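Local coordinates for protein L-fuculose phosphate aldolase (Streptococcus pneumoniae, PDB 4C25) that is a metal-dependent aldolase of the class II aldolase and adducin family, holding a zinc ion and 1,3-dihydroxyacetonephosphate in its tetrameric assembly, at residues R129-A134 against R153-A158. Numbering follows the deposited sequence.
Sequences RVAEYA and RAVLLA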
loop_
_atom_site.group_PDB
_atom_site.type_symbol
_atom_site.label_atom_id
_atom_site.label_comp_id
_atom_site.label_asym_id
_atom_site.label_seq_id
_atom_site.Cartn_x
_atom_site.Cartn_y
_atom_site.Cartn_z
ATOM N N ARG A 129 -15.985 18.335 8.344
ATOM C CA ARG A 129 -16.203 18.381 9.766
ATOM C C ARG A 129 -16.197 16.986 10.388
ATOM O O ARG A 129 -16.469 15.952 9.725
ATOM C CB ARG A 129 -17.542 19.056 10.058
ATOM C CG ARG A 129 -17.633 20.526 9.655
ATOM C CD ARG A 129 -18.778 21.223 10.404
ATOM N NE ARG A 129 -19.328 22.358 9.647
ATOM C CZ ARG A 129 -20.287 22.247 8.722
ATOM N NH1 ARG A 129 -20.808 21.061 8.420
ATOM N NH2 ARG A 129 -20.711 23.312 8.076
ATOM N N VAL A 130 -15.942 16.943 11.680
ATOM C CA VAL A 130 -16.104 15.662 12.380
ATOM C C VAL A 130 -17.358 15.681 13.286
ATOM O O VAL A 130 -17.489 16.544 14.180
ATOM C CB VAL A 130 -14.793 15.243 13.089
ATOM C CG1 VAL A 130 -14.405 16.264 14.151
ATOM C CG2 VAL A 130 -14.912 13.850 13.687
ATOM N N ALA A 131 -18.310 14.778 13.008
ATOM C CA ALA A 131 -19.494 14.615 13.873
ATOM C C ALA A 131 -19.080 14.289 15.303
ATOM O O ALA A 131 -17.999 13.759 15.523
ATOM C CB ALA A 131 -20.437 13.524 13.343
ATOM N N GLU A 132 -19.945 14.638 16.256
ATOM C CA GLU A 132 -19.798 14.268 17.663
ATOM C C GLU A 132 -19.997 12.765 17.801
ATOM O O GLU A 132 -20.807 12.163 17.027
ATOM C CB GLU A 132 -20.846 15.000 18.500
ATOM C CG GLU A 132 -20.729 16.519 18.447
ATOM C CD GLU A 132 -21.520 17.222 19.545
ATOM O OE1 GLU A 132 -22.773 17.132 19.548
ATOM O OE2 GLU A 132 -20.881 17.867 20.410
ATOM N N TYR A 133 -19.298 12.155 18.774
ATOM C CA TYR A 133 -19.311 10.678 18.892
ATOM C C TYR A 133 -20.686 10.104 19.242
ATOM O O TYR A 133 -21.391 10.629 20.093
ATOM C CB TYR A 133 -18.220 10.096 19.834
ATOM C CG TYR A 133 -18.385 8.575 19.989
ATOM C CD1 TYR A 133 -17.913 7.715 19.012
ATOM C CD2 TYR A 133 -19.086 8.022 21.067
ATOM C CE1 TYR A 133 -18.109 6.343 19.085
ATOM C CE2 TYR A 133 -19.277 6.642 21.158
ATOM C CZ TYR A 133 -18.795 5.807 20.157
ATOM O OH TYR A 133 -18.946 4.422 20.214
ATOM N N ALA A 134 -21.059 9.015 18.576
ATOM C CA ALA A 134 -22.180 8.208 19.035
ATOM C C ALA A 134 -22.014 6.803 18.536
ATOM O O ALA A 134 -21.436 6.609 17.458
ATOM C CB ALA A 134 -23.508 8.786 18.567
ATOM N N ARG A 153 -20.865 17.705 1.435
ATOM C CA ARG A 153 -21.218 16.393 0.908
ATOM C C ARG A 153 -20.477 15.246 1.639
ATOM O O ARG A 153 -20.598 14.090 1.252
ATOM C CB ARG A 153 -21.023 16.350 -0.608
ATOM C CG ARG A 153 -21.940 17.290 -1.399
ATOM C CD ARG A 153 -21.446 17.401 -2.826
ATOM N NE ARG A 153 -22.504 17.089 -3.781
ATOM C CZ ARG A 153 -22.303 16.639 -5.029
ATOM N NH1 ARG A 153 -21.068 16.439 -5.500
ATOM N NH2 ARG A 153 -23.342 16.385 -5.812
ATOM N N ALA A 154 -19.784 15.581 2.735
ATOM C CA ALA A 154 -19.062 14.619 3.560
ATOM C C ALA A 154 -18.895 15.034 5.019
ATOM O O ALA A 154 -18.867 16.231 5.360
ATOM C CB ALA A 154 -17.674 14.307 2.965
ATOM N N VAL A 155 -18.781 14.022 5.876
ATOM C CA VAL A 155 -18.532 14.257 7.302
ATOM C C VAL A 155 -17.748 13.073 7.864
ATOM O O VAL A 155 -17.868 11.920 7.375
ATOM C CB VAL A 155 -19.866 14.515 8.068
ATOM C CG1 VAL A 155 -20.747 13.283 8.078
ATOM C CG2 VAL A 155 -19.622 15.006 9.485
ATOM N N LEU A 156 -16.916 13.357 8.857
ATOM C CA LEU A 156 -16.184 12.295 9.540
ATOM C C LEU A 156 -16.995 11.838 10.784
ATOM O O LEU A 156 -17.599 12.660 11.506
ATOM C CB LEU A 156 -14.752 12.749 9.912
ATOM C CG LEU A 156 -13.709 13.264 8.883
ATOM C CD1 LEU A 156 -12.379 13.616 9.539
ATOM C CD2 LEU A 156 -13.435 12.255 7.776
ATOM N N LEU A 157 -17.021 10.531 11.026
ATOM C CA LEU A 157 -17.749 9.974 12.176
ATOM C C LEU A 157 -16.695 9.580 13.193
ATOM O O LEU A 157 -15.873 8.657 12.936
ATOM C CB LEU A 157 -18.605 8.767 11.773
ATOM C CG LEU A 157 -19.486 8.925 10.503
ATOM C CD1 LEU A 157 -20.120 7.608 10.060
ATOM C CD2 LEU A 157 -20.550 9.996 10.674
ATOM N N ALA A 158 -16.699 10.316 14.311
ATOM C CA ALA A 158 -15.716 10.214 15.375
ATOM C C ALA A 158 -15.461 8.760 15.695
ATOM O O ALA A 158 -16.388 7.990 15.842
ATOM C CB ALA A 158 -16.210 10.956 16.626
HETATM O O HOH W 1 -18.429 17.909 7.360
HETATM O O HOH W 2 -19.978 10.593 14.700
HETATM O O HOH W 3 -19.265 8.119 15.808
#
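Val130 lies against Leu156 on one face of a short, splayed parallel strand pair (axes at 48°), its CG2 3.9 Å from Leu156 CB. That methyl stands anti to the backbone N, which carries it over the neighbouring strand and on toward the CB of Ala158. Leu156 in turn packs on Ala104 and Leu107 of helix 103-110. On the other face Ala131 CB meets Val155 CG2 at 4.2 Å. Past the strands, Tyr133 CB rests 3.9 Å from Ala158 CB. The ring turns its edge to Ala158 O, which lies near the ring plane, 3.5 Å from Tyr133 CD1, while its hydroxyl bonds Glu202 of the second subunit. Two backbone bonds flank Val130: Leu156 N to Arg129 O, 2.8 Å and almost straight at 176°, and Ala131 N to Leu156 O, 2.7 Å but bent to 147°. One water accepts from Arg129 N and donates to Ala154 O; beyond the strands another donates to both Ala134 O and Ala158 O. Arg129 NH1 hydrogen-bonds the carbonyl oxygens of Ala148 and Glu150. Edge strand 129-131, helix 139-148 and strand 154-157 form a beta-alpha-beta unit of the class II aldolase/adducin-type domain, its second strand leading toward zinc ligand His160.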